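Local coordinates for elicitor protein Hrip2 (PDB 5FID) that is a secreted-type protein elicitor of the rice blast fungus, probably perceived by the host plant and able to set off its defence responses, at residues 15-20 against 31-36; 6-11 against 38-43; 53-58 against 86-91; 60-65 against 82-87; 92-97 against 132-137. The protein carries 1 engineered substitution. One frame throughout, in Å; residues are numbered along the deposited sequence.

Contact 1 (15-20 against 31-36)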
# COMPACT_ATOMS: atom_id res chain seq x y z
N THR A 15 -25.52 6.15 -16.20
CA THR A 15 -25.73 6.72 -14.88
C THR A 15 -25.10 5.75 -13.88
O THR A 15 -25.27 4.53 -14.00
CB THR A 15 -27.24 6.89 -14.59
OG1 THR A 15 -27.81 7.80 -15.54
CG2 THR A 15 -27.48 7.43 -13.19
N VAL A 16 -24.35 6.26 -12.91
CA VAL A 16 -23.80 5.41 -11.86
C VAL A 16 -24.21 5.91 -10.48
O VAL A 16 -24.63 7.06 -10.34
CB VAL A 16 -22.27 5.30 -11.94
CG1 VAL A 16 -21.83 4.92 -13.33
CG2 VAL A 16 -21.63 6.61 -11.54
N TYR A 17 -24.10 5.05 -9.47
CA TYR A 17 -24.50 5.40 -8.11
C TYR A 17 -23.31 5.19 -7.19
O TYR A 17 -22.61 4.19 -7.29
CB TYR A 17 -25.70 4.56 -7.68
CG TYR A 17 -26.87 4.76 -8.60
CD1 TYR A 17 -27.84 5.71 -8.32
CD2 TYR A 17 -26.99 4.04 -9.77
CE1 TYR A 17 -28.92 5.92 -9.19
CE2 TYR A 17 -28.05 4.24 -10.64
CZ TYR A 17 -29.01 5.18 -10.34
OH TYR A 17 -30.06 5.36 -11.23
N VAL A 18 -23.08 6.17 -6.32
CA VAL A 18 -21.91 6.15 -5.44
C VAL A 18 -22.35 6.42 -4.02
O VAL A 18 -23.21 7.27 -3.79
CB VAL A 18 -20.90 7.23 -5.88
CG1 VAL A 18 -19.67 7.23 -4.96
CG2 VAL A 18 -20.46 7.01 -7.32
N GLN A 19 -21.80 5.68 -3.05
CA GLN A 19 -22.08 5.95 -1.65
C GLN A 19 -20.92 5.51 -0.75
O GLN A 19 -20.30 4.46 -0.98
CB GLN A 19 -23.39 5.29 -1.20
CG GLN A 19 -23.90 5.78 0.15
CD GLN A 19 -25.26 5.21 0.51
OE1 GLN A 19 -25.69 4.20 -0.05
NE2 GLN A 19 -25.96 5.87 1.45
N SER A 20 -20.64 6.32 0.27
CA SER A 20 -19.51 6.08 1.17
C SER A 20 -19.96 5.48 2.49
O SER A 20 -20.95 5.93 3.09
CB SER A 20 -18.73 7.37 1.42
OG SER A 20 -17.52 7.11 2.12
N LEU A 31 -26.56 8.81 -0.74
CA LEU A 31 -26.64 7.95 -1.91
C LEU A 31 -26.61 8.88 -3.11
O LEU A 31 -27.55 9.66 -3.33
CB LEU A 31 -27.94 7.14 -1.89
CG LEU A 31 -28.19 6.16 -3.05
CD1 LEU A 31 -26.93 5.35 -3.37
CD2 LEU A 31 -29.35 5.23 -2.72
N THR A 32 -25.53 8.83 -3.88
CA THR A 32 -25.27 9.85 -4.90
C THR A 32 -25.50 9.33 -6.31
O THR A 32 -24.89 8.35 -6.74
CB THR A 32 -23.84 10.42 -4.78
OG1 THR A 32 -23.65 10.92 -3.44
CG2 THR A 32 -23.64 11.56 -5.77
N THR A 33 -26.36 10.01 -7.05
CA THR A 33 -26.59 9.65 -8.44
C THR A 33 -25.70 10.50 -9.33
O THR A 33 -25.77 11.73 -9.30
CB THR A 33 -28.04 9.89 -8.87
OG1 THR A 33 -28.94 9.19 -7.99
CG2 THR A 33 -28.24 9.41 -10.29
N LEU A 34 -24.87 9.84 -10.14
CA LEU A 34 -24.01 10.55 -11.07
C LEU A 34 -24.47 10.28 -12.50
O LEU A 34 -24.31 9.16 -13.02
CB LEU A 34 -22.55 10.09 -10.94
CG LEU A 34 -21.80 10.30 -9.62
CD1 LEU A 34 -20.35 9.82 -9.77
CD2 LEU A 34 -21.84 11.77 -9.25
N GLN A 35 -25.03 11.30 -13.15
CA GLN A 35 -25.30 11.19 -14.57
C GLN A 35 -23.97 11.00 -15.26
O GLN A 35 -22.92 11.36 -14.70
CB GLN A 35 -25.96 12.47 -15.11
CG GLN A 35 -27.18 12.92 -14.33
CD GLN A 35 -28.30 11.90 -14.38
OE1 GLN A 35 -28.75 11.50 -15.47
NE2 GLN A 35 -28.77 11.46 -13.21
N ALA A 36 -24.00 10.44 -16.46
CA ALA A 36 -22.82 10.40 -17.31
C ALA A 36 -22.14 11.77 -17.26
O ALA A 36 -22.76 12.78 -17.55
CB ALA A 36 -23.23 10.07 -18.74
O HOH W 1 -26.54 9.29 -17.37
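The carbonyl oxygen of Leu34 is gripped by several groups. Val16 N donates to Leu34 O at 2.9 Å and lies slightly out of the carbonyl plane. Thr15 CA adds a CA-H...O contact to the same oxygen, and Asn10 ND2 from strand 5-10 adds a weak bond. The return bond, Leu34 N to Val16 O, is 2.8 Å long and nearly straight (169°). Val18 and Thr32 form a second hydrogen-bonded pair, and Tyr17 with Thr33 is the non-hydrogen-bonded pair between them. This is the antiparallel hairpin of strands 16-22 and 32-34, and the second of these is an outermost strand of its sheet.

On one face Val16 CG2 presses on Leu34 CB at 3.6 Å. This methyl sits between the backbone N and the carbonyl carbon of Val16. Val18 CG2 meets Leu34 CD1 at 3.7 Å, and Phe40 of strand 39-43 packs on Val18, Thr32 and Leu34. On the other face the Tyr17 ring runs alongside Thr33, with CE1 3.5 Å from Thr33 OG1. The Gln19 side chain crosses that of Leu31 at about a right angle, while its NE2 bonds to Gly29 O. Beyond the paired strands, a water joins Thr15 OG1 at 2.7 Å to Ala36 N.

The chemistry is two-sided: the Val16, Val18 and Leu34 face is mostly apolar, its one hydroxyl, that of Thr32, bonding to Pro30 O, while the Tyr17 and Thr33 face mixes ring and hydroxyl and is partly exposed.

Contact 2 (6-11 against 38-43); sequences AIVHNN and QTFSED
Residues 6-10 and 39-43 run antiparallel with their axes at 176°, Ala6 with Glu42 and Val8 with Phe40 being the hydrogen-bonded pairs (Phe40 N to Val8 O 2.8 Å) and Asn10 N to Gln38 O extending the ladder by one more bond.

The side chains of Ile7, His9, Thr39 and Ser41 share one face. There His9 and Thr39, a non-hydrogen-bonded pair, lie side by side and point the same way. The His9 ring lies beside its own backbone N (chi1 -58°), which brings ND1 to Thr39 OG1 in a nearly straight bond of 2.8 Å (169°). The hydroxyl lies at the ring edge, in its plane. Thr39 CG2 lies between His9 ND1 and Ile7 CG2, 3.5 Å from the latter, and that Ile7 methyl also sits over the rim of one face of the His9 ring.

The opposite face is apolar at Val8 and Phe40, where Val8 CG2 and Phe40 CD2 are 4.1 Å apart. Next to them Ala6 CB touches the aliphatic CG of Glu42 at 4.1 Å. The Glu42 carboxylate reaches on to Arg45, Tyr67 and Ser20.

Strand 39-43 is an outermost strand of the mixed sheet within this chain, and strand 5-10 has strand 131-135 on its other side. From there Glu132 OE2 bonds to His9 NE2, which means both ring nitrogens are engaged. This fixes the flip of the imidazole, and the carboxylate would probably polarise it.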
# COMPACT_ATOMS: atom_id res chain seq x y z
N ALA A 6 -11.95 12.28 -1.42
CA ALA A 6 -12.11 11.06 -2.20
C ALA A 6 -13.05 11.44 -3.32
O ALA A 6 -14.13 11.99 -3.07
CB ALA A 6 -12.70 9.93 -1.35
N ILE A 7 -12.65 11.16 -4.55
CA ILE A 7 -13.36 11.67 -5.72
C ILE A 7 -13.64 10.55 -6.71
O ILE A 7 -12.78 9.72 -6.96
CB ILE A 7 -12.49 12.73 -6.43
CG1 ILE A 7 -12.16 13.88 -5.49
CG2 ILE A 7 -13.16 13.25 -7.69
CD1 ILE A 7 -11.01 14.72 -5.99
N VAL A 8 -14.85 10.52 -7.26
CA VAL A 8 -15.17 9.58 -8.32
C VAL A 8 -15.72 10.32 -9.53
O VAL A 8 -16.82 10.88 -9.48
CB VAL A 8 -16.18 8.52 -7.87
CG1 VAL A 8 -16.46 7.54 -9.01
CG2 VAL A 8 -15.65 7.75 -6.67
N HIS A 9 -14.96 10.33 -10.62
CA HIS A 9 -15.43 10.96 -11.87
C HIS A 9 -16.12 9.91 -12.72
O HIS A 9 -15.49 8.94 -13.13
CB HIS A 9 -14.28 11.51 -12.70
CG HIS A 9 -13.43 12.52 -11.98
ND1 HIS A 9 -13.90 13.75 -11.59
CD2 HIS A 9 -12.11 12.48 -11.64
CE1 HIS A 9 -12.92 14.43 -11.01
NE2 HIS A 9 -11.83 13.69 -11.04
N ASN A 10 -17.40 10.12 -13.02
CA ASN A 10 -18.11 9.20 -13.92
C ASN A 10 -17.98 9.62 -15.39
O ASN A 10 -18.73 10.46 -15.87
CB ASN A 10 -19.59 9.09 -13.54
CG ASN A 10 -20.34 8.17 -14.47
OD1 ASN A 10 -19.75 7.29 -15.11
ND2 ASN A 10 -21.65 8.36 -14.57
N ASN A 11 -17.03 9.02 -16.11
CA ASN A 11 -16.87 9.32 -17.53
C ASN A 11 -17.55 8.27 -18.41
O ASN A 11 -17.36 8.25 -19.62
CB ASN A 11 -15.38 9.46 -17.87
CG ASN A 11 -15.14 10.12 -19.23
OD1 ASN A 11 -15.66 11.20 -19.51
ND2 ASN A 11 -14.34 9.46 -20.08
N GLN A 38 -20.82 13.33 -14.51
CA GLN A 38 -20.79 13.96 -13.19
C GLN A 38 -19.72 13.38 -12.28
O GLN A 38 -19.18 12.29 -12.53
CB GLN A 38 -22.15 13.88 -12.50
CG GLN A 38 -23.21 14.82 -13.07
CD GLN A 38 -24.45 14.86 -12.19
OE1 GLN A 38 -25.03 13.82 -11.87
NE2 GLN A 38 -24.84 16.06 -11.77
N THR A 39 -19.41 14.11 -11.21
CA THR A 39 -18.37 13.72 -10.27
C THR A 39 -18.93 13.67 -8.83
O THR A 39 -19.68 14.56 -8.40
CB THR A 39 -17.16 14.68 -10.34
OG1 THR A 39 -16.54 14.57 -11.63
CG2 THR A 39 -16.13 14.36 -9.26
N PHE A 40 -18.57 12.61 -8.12
CA PHE A 40 -18.83 12.51 -6.69
C PHE A 40 -17.59 12.98 -5.93
O PHE A 40 -16.46 12.71 -6.35
CB PHE A 40 -19.12 11.05 -6.33
CG PHE A 40 -18.98 10.74 -4.85
CD1 PHE A 40 -20.07 10.86 -4.00
CD2 PHE A 40 -17.77 10.31 -4.32
CE1 PHE A 40 -19.95 10.57 -2.64
CE2 PHE A 40 -17.65 10.02 -2.97
CZ PHE A 40 -18.74 10.15 -2.13
N SER A 41 -17.78 13.65 -4.81
CA SER A 41 -16.64 13.90 -3.93
C SER A 41 -17.07 13.99 -2.47
O SER A 41 -18.19 14.38 -2.17
CB SER A 41 -15.89 15.16 -4.34
OG SER A 41 -16.71 16.30 -4.19
N GLU A 42 -16.16 13.62 -1.57
CA GLU A 42 -16.39 13.83 -0.15
C GLU A 42 -15.08 14.18 0.52
O GLU A 42 -14.02 13.80 0.05
CB GLU A 42 -16.98 12.56 0.50
CG GLU A 42 -16.01 11.38 0.59
CD GLU A 42 -16.59 10.23 1.39
OE1 GLU A 42 -17.82 10.28 1.69
OE2 GLU A 42 -15.85 9.28 1.75
N ASP A 43 -15.15 14.93 1.62
CA ASP A 43 -13.97 15.14 2.44
C ASP A 43 -13.51 13.81 3.00
O ASP A 43 -14.34 12.96 3.33
CB ASP A 43 -14.28 16.05 3.62
CG ASP A 43 -14.61 17.45 3.21
OD1 ASP A 43 -14.53 17.77 2.00
OD2 ASP A 43 -14.95 18.25 4.11

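Contact 3 (53-58 against 86-91)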
# COMPACT_ATOMS: atom_id res chain seq x y z
N VAL A 53 -19.47 1.77 -5.76
CA VAL A 53 -19.75 2.35 -7.07
C VAL A 53 -20.45 1.30 -7.90
O VAL A 53 -19.92 0.22 -8.13
CB VAL A 53 -18.45 2.77 -7.79
CG1 VAL A 53 -18.77 3.46 -9.10
CG2 VAL A 53 -17.61 3.68 -6.90
N SER A 54 -21.66 1.60 -8.36
CA SER A 54 -22.47 0.59 -9.02
C SER A 54 -23.30 1.24 -10.12
O SER A 54 -23.37 2.46 -10.18
CB SER A 54 -23.36 -0.08 -7.97
OG SER A 54 -24.33 -0.92 -8.55
N LYS A 55 -23.88 0.43 -10.99
CA LYS A 55 -24.80 0.97 -11.99
C LYS A 55 -26.26 0.87 -11.55
O LYS A 55 -27.17 1.20 -12.31
CB LYS A 55 -24.60 0.27 -13.34
CG LYS A 55 -23.30 0.61 -14.03
CD LYS A 55 -23.20 -0.18 -15.32
CE LYS A 55 -21.86 0.02 -15.96
NZ LYS A 55 -21.72 -0.83 -17.17
N THR A 56 -26.49 0.38 -10.34
CA THR A 56 -27.84 0.37 -9.77
C THR A 56 -27.91 1.16 -8.48
O THR A 56 -26.94 1.25 -7.72
CB THR A 56 -28.41 -1.06 -9.54
OG1 THR A 56 -27.53 -1.80 -8.67
CG2 THR A 56 -28.55 -1.79 -10.86
N LYS A 57 -29.08 1.74 -8.22
CA LYS A 57 -29.30 2.50 -7.00
C LYS A 57 -29.23 1.63 -5.76
O LYS A 57 -28.94 2.11 -4.66
CB LYS A 57 -30.64 3.22 -7.07
CG LYS A 57 -30.67 4.48 -6.23
CD LYS A 57 -31.91 5.31 -6.49
CE LYS A 57 -31.82 6.64 -5.74
NZ LYS A 57 -33.00 7.51 -5.99
N THR A 58 -29.48 0.33 -5.92
CA THR A 58 -29.38 -0.58 -4.79
C THR A 58 -27.93 -1.00 -4.51
O THR A 58 -27.68 -1.74 -3.56
CB THR A 58 -30.24 -1.84 -4.99
OG1 THR A 58 -29.89 -2.44 -6.24
CG2 THR A 58 -31.71 -1.47 -5.01
N ASN A 86 -17.71 -5.69 -10.33
CA ASN A 86 -17.17 -4.58 -11.12
C ASN A 86 -17.99 -4.37 -12.38
O ASN A 86 -17.78 -5.06 -13.38
CB ASN A 86 -15.71 -4.80 -11.52
CG ASN A 86 -15.14 -3.60 -12.28
OD1 ASN A 86 -15.78 -2.54 -12.36
ND2 ASN A 86 -13.95 -3.76 -12.84
N PRO A 87 -18.91 -3.40 -12.32
CA PRO A 87 -19.82 -3.08 -13.43
C PRO A 87 -19.05 -2.50 -14.60
O PRO A 87 -19.58 -2.42 -15.71
CB PRO A 87 -20.73 -2.00 -12.84
CG PRO A 87 -20.62 -2.15 -11.37
CD PRO A 87 -19.21 -2.60 -11.12
N PHE A 88 -17.80 -2.10 -14.35
CA PHE A 88 -16.99 -1.37 -15.32
C PHE A 88 -15.84 -2.21 -15.83
O PHE A 88 -14.86 -1.67 -16.35
CB PHE A 88 -16.48 -0.07 -14.71
CG PHE A 88 -17.51 0.65 -13.89
CD1 PHE A 88 -18.48 1.44 -14.50
CD2 PHE A 88 -17.52 0.54 -12.51
CE1 PHE A 88 -19.43 2.11 -13.74
CE2 PHE A 88 -18.47 1.20 -11.75
CZ PHE A 88 -19.44 1.98 -12.37
N ALA A 89 -15.95 -3.52 -15.70
CA ALA A 89 -14.90 -4.45 -16.11
C ALA A 89 -14.48 -4.32 -17.59
O ALA A 89 -13.32 -4.53 -17.93
CB ALA A 89 -15.33 -5.87 -15.80
N ASP A 90 -15.43 -3.96 -18.44
CA ASP A 90 -15.20 -3.83 -19.88
C ASP A 90 -14.62 -2.46 -20.27
O ASP A 90 -14.41 -2.20 -21.46
CB ASP A 90 -16.52 -4.06 -20.64
CG ASP A 90 -17.60 -3.05 -20.26
OD1 ASP A 90 -17.64 -2.61 -19.09
OD2 ASP A 90 -18.43 -2.68 -21.13
N LYS A 91 -14.38 -1.60 -19.29
CA LYS A 91 -13.89 -0.24 -19.55
C LYS A 91 -12.62 0.05 -18.75
O LYS A 91 -12.19 -0.77 -17.94
CB LYS A 91 -14.96 0.79 -19.17
CG LYS A 91 -16.26 0.64 -19.92
CD LYS A 91 -16.06 0.94 -21.41
CE LYS A 91 -17.39 0.83 -22.15
NZ LYS A 91 -18.31 -0.04 -21.37
O HOH W 2 -18.92 -0.11 -18.17
O HOH W 3 -22.06 -3.46 -16.62
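A pair of overlapping type I turns, Asn86-Ala89 and Phe88-Lys91, packs its Pro87 and Phe88 against Val53 and Lys55 at the end of strand 49-54. An Asx turn shapes the start of this loop: Asn86 OD1 accepts from Phe88 N at 2.9 Å. Pro87 CB then sits over the centre of one face of the Phe88 ring, and the two form a joint apolar surface.

Lys55 runs along that surface fully extended. Its CG and CE lie near Pro87 CB, and its CE approaches the Phe88 ring obliquely at CE1. The chain slides past both residues in the opposite direction and delivers NZ to Pro87 O at 3.0 Å. The donor sits above the carbonyl plane, 37° out of it. A water that accepts from Lys55 NZ at 2.7 Å donates to Pro87 O at 2.8 Å, which makes a second link between the same two atoms.

Strand 49-54 belongs to the six-stranded sheet, and the loop leads from strand 75-81 of that sheet to strand 93-96 of the other. The strand ends in an ST turn, Thr56 N to Ser54 OG.

Deeper in, Val53 CG1 presses on Phe88 CE2 at 3.5 Å, the side chains meeting at about a right angle. Leu135 of the other sheet also touches both residues. A second water connects Lys55 NZ at 3.1 Å to Asp90 OD1, and Asp90 OD2 holds a salt bridge with Lys91 NZ at 2.7 Å.

Contact 4 (60-65 against 82-87). Engineered in segment 60-65: Met63 (natural residue Leu).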
# COMPACT_ATOMS: atom_id res chain seq x y z
N THR A 60 -25.91 -2.99 -6.10
CA THR A 60 -25.71 -4.43 -6.23
C THR A 60 -24.40 -4.74 -6.94
O THR A 60 -24.07 -4.11 -7.95
CB THR A 60 -26.87 -5.10 -6.98
OG1 THR A 60 -28.07 -4.96 -6.20
CG2 THR A 60 -26.60 -6.57 -7.18
N SER A 61 -23.65 -5.70 -6.41
CA SER A 61 -22.36 -6.12 -6.97
C SER A 61 -21.48 -4.93 -7.35
O SER A 61 -21.09 -4.80 -8.51
CB SER A 61 -22.57 -7.03 -8.17
OG SER A 61 -23.26 -8.21 -7.77
N PRO A 62 -21.16 -4.07 -6.37
CA PRO A 62 -20.45 -2.84 -6.70
C PRO A 62 -18.94 -3.02 -6.74
O PRO A 62 -18.36 -3.91 -6.11
CB PRO A 62 -20.78 -1.94 -5.52
CG PRO A 62 -20.79 -2.91 -4.36
CD PRO A 62 -21.35 -4.21 -4.91
N MSE A 63 -18.29 -2.12 -7.47
CA MSE A 63 -16.87 -1.94 -7.34
C MSE A 63 -16.71 -1.13 -6.07
O MSE A 63 -17.68 -0.55 -5.60
CB MSE A 63 -16.35 -1.16 -8.55
CG MSE A 63 -14.86 -1.20 -8.70
SE MSE A 63 -14.34 0.18 -9.98
CE MSE A 63 -14.73 1.79 -8.96
N PHE A 64 -15.52 -1.11 -5.48
CA PHE A 64 -15.29 -0.17 -4.38
C PHE A 64 -13.93 0.50 -4.38
O PHE A 64 -12.95 -0.01 -4.93
CB PHE A 64 -15.70 -0.73 -2.99
CG PHE A 64 -14.67 -1.59 -2.30
CD1 PHE A 64 -13.57 -1.03 -1.67
CD2 PHE A 64 -14.87 -2.97 -2.20
CE1 PHE A 64 -12.63 -1.83 -1.00
CE2 PHE A 64 -13.94 -3.78 -1.53
CZ PHE A 64 -12.82 -3.21 -0.93
N ILE A 65 -13.90 1.68 -3.78
CA ILE A 65 -12.66 2.41 -3.57
C ILE A 65 -12.51 2.54 -2.07
O ILE A 65 -13.38 3.11 -1.40
CB ILE A 65 -12.74 3.82 -4.18
CG1 ILE A 65 -12.90 3.71 -5.71
CG2 ILE A 65 -11.49 4.63 -3.82
CD1 ILE A 65 -13.84 4.72 -6.28
N SER A 82 -12.34 -4.99 -6.94
CA SER A 82 -13.47 -5.66 -7.59
C SER A 82 -13.93 -6.88 -6.79
O SER A 82 -14.57 -7.78 -7.34
CB SER A 82 -13.11 -6.08 -9.01
OG SER A 82 -12.05 -7.04 -9.01
N GLU A 83 -13.62 -6.91 -5.49
CA GLU A 83 -13.94 -8.05 -4.63
C GLU A 83 -15.43 -8.30 -4.47
O GLU A 83 -15.85 -9.42 -4.15
CB GLU A 83 -13.34 -7.88 -3.23
CG GLU A 83 -11.84 -8.04 -3.15
CD GLU A 83 -11.30 -7.54 -1.83
OE1 GLU A 83 -11.43 -6.32 -1.56
OE2 GLU A 83 -10.77 -8.36 -1.06
N TRP A 84 -16.24 -7.26 -4.65
CA TRP A 84 -17.69 -7.40 -4.54
C TRP A 84 -18.39 -7.28 -5.88
O TRP A 84 -19.63 -7.30 -5.95
CB TRP A 84 -18.27 -6.35 -3.58
CG TRP A 84 -17.58 -6.31 -2.24
CD1 TRP A 84 -16.84 -7.29 -1.66
CD2 TRP A 84 -17.58 -5.21 -1.31
NE1 TRP A 84 -16.38 -6.89 -0.43
CE2 TRP A 84 -16.82 -5.61 -0.19
CE3 TRP A 84 -18.14 -3.93 -1.32
CZ2 TRP A 84 -16.61 -4.77 0.92
CZ3 TRP A 84 -17.94 -3.10 -0.22
CH2 TRP A 84 -17.17 -3.52 0.88
N GLY A 85 -17.61 -7.13 -6.95
CA GLY A 85 -18.14 -6.95 -8.29
C GLY A 85 -17.39 -5.86 -9.05
O GLY A 85 -16.53 -5.20 -8.49
N ASN A 86 -17.71 -5.69 -10.33
CA ASN A 86 -17.17 -4.58 -11.12
C ASN A 86 -17.99 -4.37 -12.38
O ASN A 86 -17.78 -5.06 -13.38
CB ASN A 86 -15.71 -4.80 -11.52
CG ASN A 86 -15.14 -3.60 -12.28
OD1 ASN A 86 -15.78 -2.54 -12.36
ND2 ASN A 86 -13.95 -3.76 -12.84
N PRO A 87 -18.91 -3.40 -12.32
CA PRO A 87 -19.82 -3.08 -13.43
C PRO A 87 -19.05 -2.50 -14.60
O PRO A 87 -19.58 -2.42 -15.71
CB PRO A 87 -20.73 -2.00 -12.84
CG PRO A 87 -20.62 -2.15 -11.37
CD PRO A 87 -19.21 -2.60 -11.12
O HOH W 4 -15.85 -4.62 -5.26
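Ser61 meets Trp84 first: Ser61 CA makes a CA-H...O contact with Trp84 O at 3.1 Å. The partner is a type I turn, Ser82-Gly85, in the loop after strand 75-81, and it packs against the entry to strand 63-69. Gly85 has no side chain, and its CA passes 3.7 Å from Ser61 O, where a side chain would have pointed.

Pro62 places CG at the edge of the Trp84 ring, near its plane. Its carbonyl is linked by a water to the loop: the water lies 2.7 Å from Pro62 O and accepts from Trp84 N.

Met63, an engineered replacement of a natural leucine, is present as selenomethionine. Its CB touches Pro87 CD at 4.1 Å, and its chain runs alongside Asn86.

Phe64 holds its ring between its backbone N and carbonyl carbon (chi1 84°). From there CD2 lies over one face of Trp84, toward the rim. The Phe64 ring and the six-membered ring of Trp84 meet obliquely, planes 41° apart and centroids 4.3 Å apart. Glu83 bonds through OE1 to Ser81 and through OE2 to Lys120; its OE1 also comes within 3.5 Å of Phe64 CZ.

Contact 5 (92-97 against 132-137); sequences RVTLSP and EATLCA
This is an antiparallel strand pairing in the mixed five-stranded sheet, where Thr94 and Ser96 of strand 93-96 pair with Thr134 and Glu132 of strand 131-135. Both pairs are hydrogen-bonded in both directions; Ser96 N to Glu132 O measures 2.9 Å. Between them the CA atoms of Leu95 and Ala133 come within 4.2 Å. Leu95 CD1 closes on Ala133 CB at 3.6 Å, on the face turned to the other sheet, where Ile65 touches both.

On the opposite face Thr94 and Thr134 lie side by side. Thr94 OG1 sits between its own backbone N and carbonyl carbon (chi1 61°), 3.4 Å from Thr134 CB. A water bonds to Thr94 OG1 at 2.6 Å and donates to Glu132 O at 2.8 Å.

Both strands are interior, 131-135 in the middle of the five, with strand 5-10 beyond 131-135 and strand 104-106 beyond 93-96. The C-terminus ends here as well. Cys136 takes positive backbone angles and points away to its disulfide with Cys12. Ala137 then turns back, and its N donates to Arg92 O at 2.9 Å from above the carbonyl plane. Arg92 CB packs near Ala137 O, while Arg92 NH1 reaches Asn105 OD1. A further water accepts from Arg92 N and donates to Ala137 O at 2.9 Å.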
# COMPACT_ATOMS: atom_id res chain seq x y z
N ARG A 92 -12.01 1.21 -18.99
CA ARG A 92 -10.82 1.58 -18.24
C ARG A 92 -11.22 2.28 -16.93
O ARG A 92 -12.11 3.14 -16.92
CB ARG A 92 -9.92 2.50 -19.07
CG ARG A 92 -8.65 2.94 -18.35
CD ARG A 92 -7.68 3.66 -19.29
NE ARG A 92 -7.29 2.81 -20.41
CZ ARG A 92 -6.24 2.00 -20.42
NH1 ARG A 92 -5.44 1.91 -19.36
NH2 ARG A 92 -5.98 1.27 -21.49
N VAL A 93 -10.58 1.89 -15.84
CA VAL A 93 -10.77 2.55 -14.55
C VAL A 93 -9.42 2.91 -13.96
O VAL A 93 -8.51 2.08 -13.90
CB VAL A 93 -11.55 1.66 -13.55
CG1 VAL A 93 -11.64 2.34 -12.19
CG2 VAL A 93 -12.96 1.38 -14.08
N THR A 94 -9.28 4.16 -13.53
CA THR A 94 -8.04 4.63 -12.90
C THR A 94 -8.33 5.03 -11.47
O THR A 94 -9.44 5.45 -11.15
CB THR A 94 -7.45 5.83 -13.66
OG1 THR A 94 -8.38 6.92 -13.64
CG2 THR A 94 -7.17 5.46 -15.11
N LEU A 95 -7.34 4.89 -10.60
CA LEU A 95 -7.44 5.44 -9.25
C LEU A 95 -6.06 5.96 -8.91
O LEU A 95 -5.09 5.21 -8.91
CB LEU A 95 -7.87 4.36 -8.24
CG LEU A 95 -7.95 4.84 -6.78
CD1 LEU A 95 -9.15 5.75 -6.58
CD2 LEU A 95 -8.02 3.66 -5.81
N SER A 96 -5.97 7.26 -8.64
CA SER A 96 -4.66 7.88 -8.42
C SER A 96 -4.68 8.77 -7.19
O SER A 96 -5.66 9.47 -6.94
CB SER A 96 -4.30 8.70 -9.65
OG SER A 96 -3.16 9.50 -9.40
N PRO A 97 -3.58 8.78 -6.42
CA PRO A 97 -3.48 9.69 -5.28
C PRO A 97 -2.78 10.98 -5.67
O PRO A 97 -2.41 11.76 -4.79
CB PRO A 97 -2.58 8.92 -4.31
CG PRO A 97 -1.61 8.24 -5.25
CD PRO A 97 -2.44 7.84 -6.46
N GLU A 132 -8.53 9.74 -6.16
CA GLU A 132 -9.31 10.20 -7.30
C GLU A 132 -9.47 9.09 -8.32
O GLU A 132 -8.49 8.62 -8.91
CB GLU A 132 -8.63 11.42 -7.92
CG GLU A 132 -9.39 12.08 -9.04
CD GLU A 132 -8.77 13.42 -9.44
OE1 GLU A 132 -7.67 13.76 -8.93
OE2 GLU A 132 -9.38 14.13 -10.26
N ALA A 133 -10.72 8.67 -8.53
CA ALA A 133 -11.03 7.60 -9.45
C ALA A 133 -11.75 8.16 -10.67
O ALA A 133 -12.56 9.07 -10.54
CB ALA A 133 -11.90 6.55 -8.78
N THR A 134 -11.45 7.61 -11.84
CA THR A 134 -12.17 7.94 -13.06
C THR A 134 -12.75 6.67 -13.68
O THR A 134 -12.00 5.76 -14.03
CB THR A 134 -11.26 8.62 -14.10
OG1 THR A 134 -10.80 9.88 -13.59
CG2 THR A 134 -12.04 8.88 -15.39
N LEU A 135 -14.07 6.61 -13.81
CA LEU A 135 -14.77 5.45 -14.35
C LEU A 135 -14.82 5.62 -15.86
O LEU A 135 -15.11 6.71 -16.34
CB LEU A 135 -16.19 5.38 -13.80
CG LEU A 135 -16.38 5.50 -12.29
CD1 LEU A 135 -17.87 5.50 -11.94
CD2 LEU A 135 -15.66 4.37 -11.57
N CYS A 136 -14.53 4.55 -16.61
CA CYS A 136 -14.54 4.61 -18.07
C CYS A 136 -13.61 5.71 -18.60
O CYS A 136 -13.99 6.51 -19.46
CB CYS A 136 -15.95 4.83 -18.62
SG CYS A 136 -17.16 3.61 -18.04
N ALA A 137 -12.39 5.75 -18.07
CA ALA A 137 -11.42 6.77 -18.45
C ALA A 137 -11.03 6.63 -19.92
O ALA A 137 -10.98 5.51 -20.43
CB ALA A 137 -10.19 6.67 -17.58
O HOH W 5 -13.00 3.44 -20.85
O HOH W 6 -8.19 8.68 -11.71

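How the contacts relate
The contacts fall on two facing sheets. Contacts 2 and 5 lie in the mixed sheet, centres 10 Å apart, with strands 5-10 and 131-135 as neighbours. Contacts 1, 3 and 4 reach the antiparallel sheet. Contacts 3 and 4 are the nearest pair, 7 Å between centres; they share Asn86 and Pro87, and strands 49-54 and 63-69 adjoin. Along the chain, contact 1 opens and closes within the span of contact 2, contacts 3 and 4 follow, and contact 5 brings in the C-terminus. Val16, Val53, Met63 and Phe88 all touch Leu135. This shared packing on Leu135 joins the two sheets, with the 86-91 loop, across their interface.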